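Local coordinates for protein iron aquisition yersiniabactin synthesis enzyme, YbtT (Escherichia coli, PDB 6BA9) that acts as a low-specificity type II thioesterase that maintains production of the metallophore yersiniabactin, probably by hydrolysing thioesters on its assembly line, at residues A[83-97]-A[110-122]. The protein carries 1 engineered substitution. Residues are numbered along the deposited sequence; the frame is centred on the assembly and turned at random.
Sequences PLLLAGHAMGAQVAF and PQGLIISGCHAPH. Engineered in segment 83-97: Ala90 (natural residue Ser).
Ile115 and Leu113 project from strand 112-116 onto the face of helix 91-97 that carries Ala93, Ala96 and Phe97. Ile115 CD1 touches Ala93 CB and Phe97 CB, and comes 3.4 Å from Ala93 O, while Leu113 CD1 lies 3.9 Å from Ala96 CB. With CG anti to the backbone N (chi1 172°), the Phe97 ring receives Leu113 CD2 near its plane, at its edge. The axes of 91-97 and strand 112-116 approach to 7.4 Å, consistent with alanines facing the strand. Cys118 CB packs 3.6 Å from Ala93 CB, its SG against Gln94 CG. On the other sheet face Ala87 CB meets Ile114 CB, and Leu85 CD2 packs 3.6 Å from Gly112 CA. Backbone hydrogen bonds join the two parallel strands, Leu86 N to Gly112 O and Ile114 N to Leu86 O among them, ending with Ala90 N on Ser116 O at 2.9 Å. Beyond them His89 ND1 and Ser116 OG share a 2.8 Å hydrogen bond at the ring edge; His226 O takes His89 NE2, and Tyr228 OH also bonds Ser116 OG. A water bridges Gln94 NE2 and His119 O; Gln94 OE1 bonds Thr172 OG1. The turn into the helix has the geometry of the alpha/beta-hydrolase nucleophile elbow, with engineered Ala90 (phi 58°) at the N-cap, where the natural serine would probably be the nucleophile. This right-handed beta-alpha-beta crossover lies mid-sheet, strand 84-89 beside 16-20 and 112-116 beside 190-195, with helix 63-77 touching Leu86 and Gln94.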
loop_
_atom_site.group_PDB
_atom_site.type_symbol
_atom_site.label_atom_id
_atom_site.label_comp_id
_atom_site.label_asym_id
_atom_site.label_seq_id
_atom_site.Cartn_x
_atom_site.Cartn_y
_atom_site.Cartn_z
ATOM N N PRO A 83 3.944 17.227 8.449
ATOM C CA PRO A 83 4.800 16.065 8.160
ATOM C C PRO A 83 3.977 14.936 7.556
ATOM O O PRO A 83 3.097 14.390 8.219
ATOM C CB PRO A 83 5.346 15.663 9.536
ATOM C CG PRO A 83 5.110 16.811 10.425
ATOM C CD PRO A 83 3.933 17.557 9.889
ATOM N N LEU A 84 4.273 14.582 6.311
ATOM C CA LEU A 84 3.524 13.574 5.569
ATOM C C LEU A 84 4.304 12.270 5.566
ATOM O O LEU A 84 5.491 12.237 5.205
ATOM C CB LEU A 84 3.288 14.035 4.132
ATOM C CG LEU A 84 2.608 13.003 3.221
ATOM C CD1 LEU A 84 1.160 12.751 3.629
ATOM C CD2 LEU A 84 2.665 13.461 1.783
ATOM N N LEU A 85 3.634 11.197 5.965
ATOM C CA LEU A 85 4.158 9.840 5.865
ATOM C C LEU A 85 3.312 9.049 4.877
ATOM O O LEU A 85 2.083 9.019 4.996
ATOM C CB LEU A 85 4.122 9.156 7.237
ATOM C CG LEU A 85 4.905 9.856 8.359
ATOM C CD1 LEU A 85 4.615 9.185 9.696
ATOM C CD2 LEU A 85 6.382 9.807 8.069
ATOM N N LEU A 86 3.952 8.437 3.889
ATOM C CA LEU A 86 3.265 7.598 2.914
ATOM C C LEU A 86 3.574 6.146 3.207
ATOM O O LEU A 86 4.740 5.796 3.383
ATOM C CB LEU A 86 3.748 7.896 1.499
ATOM C CG LEU A 86 3.218 9.167 0.873
ATOM C CD1 LEU A 86 4.047 9.508 -0.376
ATOM C CD2 LEU A 86 1.764 8.977 0.504
ATOM N N ALA A 87 2.549 5.309 3.279
ATOM C CA ALA A 87 2.710 3.888 3.547
ATOM C C ALA A 87 1.886 3.074 2.558
ATOM O O ALA A 87 0.862 3.534 2.051
ATOM C CB ALA A 87 2.250 3.542 4.954
ATOM N N GLY A 88 2.321 1.849 2.292
ATOM C CA GLY A 88 1.527 0.939 1.487
ATOM C C GLY A 88 1.938 -0.488 1.728
ATOM O O GLY A 88 3.095 -0.765 2.060
ATOM N N HIS A 89 0.982 -1.405 1.566
ATOM C CA HIS A 89 1.199 -2.838 1.721
ATOM C C HIS A 89 0.910 -3.533 0.397
ATOM O O HIS A 89 -0.136 -3.299 -0.223
ATOM C CB HIS A 89 0.277 -3.403 2.806
ATOM C CG HIS A 89 0.573 -4.824 3.168
ATOM N ND1 HIS A 89 1.728 -5.214 3.824
ATOM C CD2 HIS A 89 -0.141 -5.957 2.957
ATOM C CE1 HIS A 89 1.688 -6.519 4.031
ATOM N NE2 HIS A 89 0.574 -6.994 3.504
ATOM N N ALA A 90 1.831 -4.390 -0.027
ATOM C CA ALA A 90 1.693 -5.179 -1.259
ATOM C C ALA A 90 1.508 -4.212 -2.427
ATOM O O ALA A 90 2.350 -3.315 -2.591
ATOM C CB ALA A 90 0.644 -6.280 -1.079
ATOM N N MET A 91 0.442 -4.309 -3.219
ATOM C CA MET A 91 0.239 -3.357 -4.307
ATOM C C MET A 91 0.358 -1.926 -3.812
ATOM O O MET A 91 0.848 -1.039 -4.528
ATOM C CB MET A 91 -1.162 -3.546 -4.901
ATOM C CG MET A 91 -1.645 -2.444 -5.803
ATOM S SD MET A 91 -3.311 -2.827 -6.381
ATOM C CE MET A 91 -3.646 -1.368 -7.342
ATOM N N GLY A 92 -0.165 -1.657 -2.611
ATOM C CA GLY A 92 -0.141 -0.302 -2.094
ATOM C C GLY A 92 1.260 0.230 -1.893
ATOM O O GLY A 92 1.472 1.438 -1.974
ATOM N N ALA A 93 2.230 -0.646 -1.624
ATOM C CA ALA A 93 3.609 -0.176 -1.505
ATOM C C ALA A 93 4.123 0.375 -2.829
ATOM O O ALA A 93 4.889 1.341 -2.849
ATOM C CB ALA A 93 4.515 -1.305 -1.018
ATOM N N GLN A 94 3.716 -0.228 -3.943
ATOM C CA GLN A 94 4.134 0.248 -5.253
ATOM C C GLN A 94 3.564 1.630 -5.515
ATOM O O GLN A 94 4.265 2.523 -5.992
ATOM C CB GLN A 94 3.688 -0.722 -6.343
ATOM C CG GLN A 94 4.195 -2.153 -6.189
ATOM C CD GLN A 94 3.445 -3.134 -7.041
ATOM O OE1 GLN A 94 2.265 -2.938 -7.346
ATOM N NE2 GLN A 94 4.103 -4.215 -7.419
ATOM N N VAL A 95 2.283 1.824 -5.195
ATOM C CA VAL A 95 1.665 3.133 -5.365
ATOM C C VAL A 95 2.302 4.159 -4.438
ATOM O O VAL A 95 2.581 5.291 -4.852
ATOM C CB VAL A 95 0.138 3.070 -5.188
ATOM C CG1 VAL A 95 -0.455 4.464 -5.335
ATOM C CG2 VAL A 95 -0.493 2.130 -6.216
ATOM N N ALA A 96 2.546 3.789 -3.181
ATOM C CA ALA A 96 3.158 4.707 -2.228
ATOM C C ALA A 96 4.541 5.128 -2.701
ATOM O O ALA A 96 4.887 6.311 -2.628
ATOM C CB ALA A 96 3.251 4.047 -0.851
ATOM N N PHE A 97 5.335 4.177 -3.191
ATOM C CA PHE A 97 6.655 4.486 -3.731
ATOM C C PHE A 97 6.568 5.459 -4.900
ATOM O O PHE A 97 7.268 6.486 -4.924
ATOM C CB PHE A 97 7.321 3.179 -4.165
ATOM C CG PHE A 97 8.607 3.363 -4.920
ATOM C CD1 PHE A 97 9.715 3.906 -4.307
ATOM C CD2 PHE A 97 8.704 2.970 -6.228
ATOM C CE1 PHE A 97 10.916 4.042 -5.016
ATOM C CE2 PHE A 97 9.891 3.104 -6.931
ATOM C CZ PHE A 97 10.986 3.643 -6.323
ATOM N N PRO A 110 8.194 14.690 1.341
ATOM C CA PRO A 110 7.550 13.771 2.299
ATOM C C PRO A 110 8.538 13.407 3.403
ATOM O O PRO A 110 9.740 13.319 3.169
ATOM C CB PRO A 110 7.190 12.546 1.450
ATOM C CG PRO A 110 7.367 12.961 0.029
ATOM C CD PRO A 110 8.336 14.107 0.000
ATOM N N GLN A 111 8.037 13.211 4.618
ATOM C CA GLN A 111 8.917 12.924 5.746
ATOM C C GLN A 111 9.251 11.450 5.900
ATOM O O GLN A 111 10.228 11.113 6.581
ATOM C CB GLN A 111 8.309 13.468 7.040
ATOM C CG GLN A 111 8.102 14.976 6.968
ATOM C CD GLN A 111 9.385 15.721 6.705
ATOM O OE1 GLN A 111 10.298 15.710 7.527
ATOM N NE2 GLN A 111 9.474 16.367 5.535
ATOM N N GLY A 112 8.508 10.558 5.272
ATOM C CA GLY A 112 8.799 9.157 5.420
ATOM C C GLY A 112 7.998 8.337 4.437
ATOM O O GLY A 112 6.896 8.751 4.043
ATOM N N LEU A 113 8.554 7.189 4.057
ATOM C CA LEU A 113 7.948 6.203 3.168
ATOM C C LEU A 113 8.047 4.838 3.839
ATOM O O LEU A 113 9.145 4.421 4.241
ATOM C CB LEU A 113 8.677 6.157 1.829
ATOM C CG LEU A 113 8.212 5.078 0.858
ATOM C CD1 LEU A 113 6.721 5.252 0.467
ATOM C CD2 LEU A 113 9.142 5.054 -0.353
ATOM N N ILE A 114 6.913 4.145 3.958
ATOM C CA ILE A 114 6.837 2.817 4.563
ATOM C C ILE A 114 6.396 1.825 3.483
ATOM O O ILE A 114 5.257 1.905 2.977
ATOM C CB ILE A 114 5.925 2.776 5.804
ATOM C CG1 ILE A 114 6.397 3.785 6.873
ATOM C CG2 ILE A 114 5.890 1.363 6.386
ATOM C CD1 ILE A 114 5.621 5.070 6.891
ATOM N N ILE A 115 7.302 0.920 3.113
ATOM C CA ILE A 115 7.085 -0.116 2.113
ATOM C C ILE A 115 6.895 -1.422 2.878
ATOM O O ILE A 115 7.812 -1.868 3.577
ATOM C CB ILE A 115 8.312 -0.197 1.187
ATOM C CG1 ILE A 115 8.478 1.093 0.404
ATOM C CG2 ILE A 115 8.273 -1.433 0.283
ATOM C CD1 ILE A 115 7.407 1.378 -0.556
ATOM N N SER A 116 5.720 -2.027 2.779
ATOM C CA SER A 116 5.384 -3.225 3.535
ATOM C C SER A 116 4.977 -4.366 2.606
ATOM O O SER A 116 4.141 -4.189 1.711
ATOM C CB SER A 116 4.248 -2.846 4.473
ATOM O OG SER A 116 3.769 -3.929 5.248
ATOM N N GLY A 117 5.534 -5.559 2.850
ATOM C CA GLY A 117 5.023 -6.764 2.233
ATOM C C GLY A 117 4.911 -6.730 0.724
ATOM O O GLY A 117 3.883 -7.158 0.172
ATOM N N CYS A 118 5.969 -6.273 0.046
ATOM C CA CYS A 118 5.949 -6.121 -1.403
ATOM C C CYS A 118 7.339 -6.377 -1.950
ATOM O O CYS A 118 8.319 -5.888 -1.392
ATOM C CB CYS A 118 5.535 -4.692 -1.755
ATOM S SG CYS A 118 5.220 -4.403 -3.508
ATOM N N HIS A 119 7.408 -7.128 -3.048
ATOM C CA HIS A 119 8.664 -7.281 -3.765
ATOM C C HIS A 119 9.079 -5.958 -4.410
ATOM O O HIS A 119 8.257 -5.083 -4.716
ATOM C CB HIS A 119 8.523 -8.340 -4.857
ATOM C CG HIS A 119 7.485 -7.992 -5.865
ATOM N ND1 HIS A 119 6.138 -8.169 -5.630
ATOM C CD2 HIS A 119 7.586 -7.422 -7.085
ATOM C CE1 HIS A 119 5.456 -7.727 -6.670
ATOM N NE2 HIS A 119 6.307 -7.278 -7.574
ATOM N N ALA A 120 10.378 -5.822 -4.650
ATOM C CA ALA A 120 10.924 -4.595 -5.210
ATOM C C ALA A 120 10.559 -4.431 -6.691
ATOM O O ALA A 120 10.216 -5.414 -7.367
ATOM C CB ALA A 120 12.431 -4.627 -5.063
ATOM N N PRO A 121 10.631 -3.197 -7.226
ATOM C CA PRO A 121 10.121 -2.951 -8.593
ATOM C C PRO A 121 10.912 -3.592 -9.727
ATOM O O PRO A 121 10.369 -3.655 -10.837
ATOM C CB PRO A 121 10.112 -1.421 -8.709
ATOM C CG PRO A 121 10.039 -0.938 -7.288
ATOM C CD PRO A 121 10.859 -1.928 -6.512
ATOM N N HIS A 122 12.133 -4.079 -9.502
ATOM C CA HIS A 122 12.832 -4.828 -10.541
ATOM C C HIS A 122 12.570 -6.323 -10.461
ATOM O O HIS A 122 13.161 -7.090 -11.239
ATOM C CB HIS A 122 14.341 -4.553 -10.488
ATOM C CG HIS A 122 14.987 -4.997 -9.220
ATOM N ND1 HIS A 122 14.825 -4.320 -8.029
ATOM C CD2 HIS A 122 15.814 -6.037 -8.951
ATOM C CE1 HIS A 122 15.518 -4.926 -7.083
ATOM N NE2 HIS A 122 16.116 -5.981 -7.614
HETATM O O HOH W 1 6.128 16.248 4.565
HETATM O O HOH W 2 7.025 -3.977 -7.031
#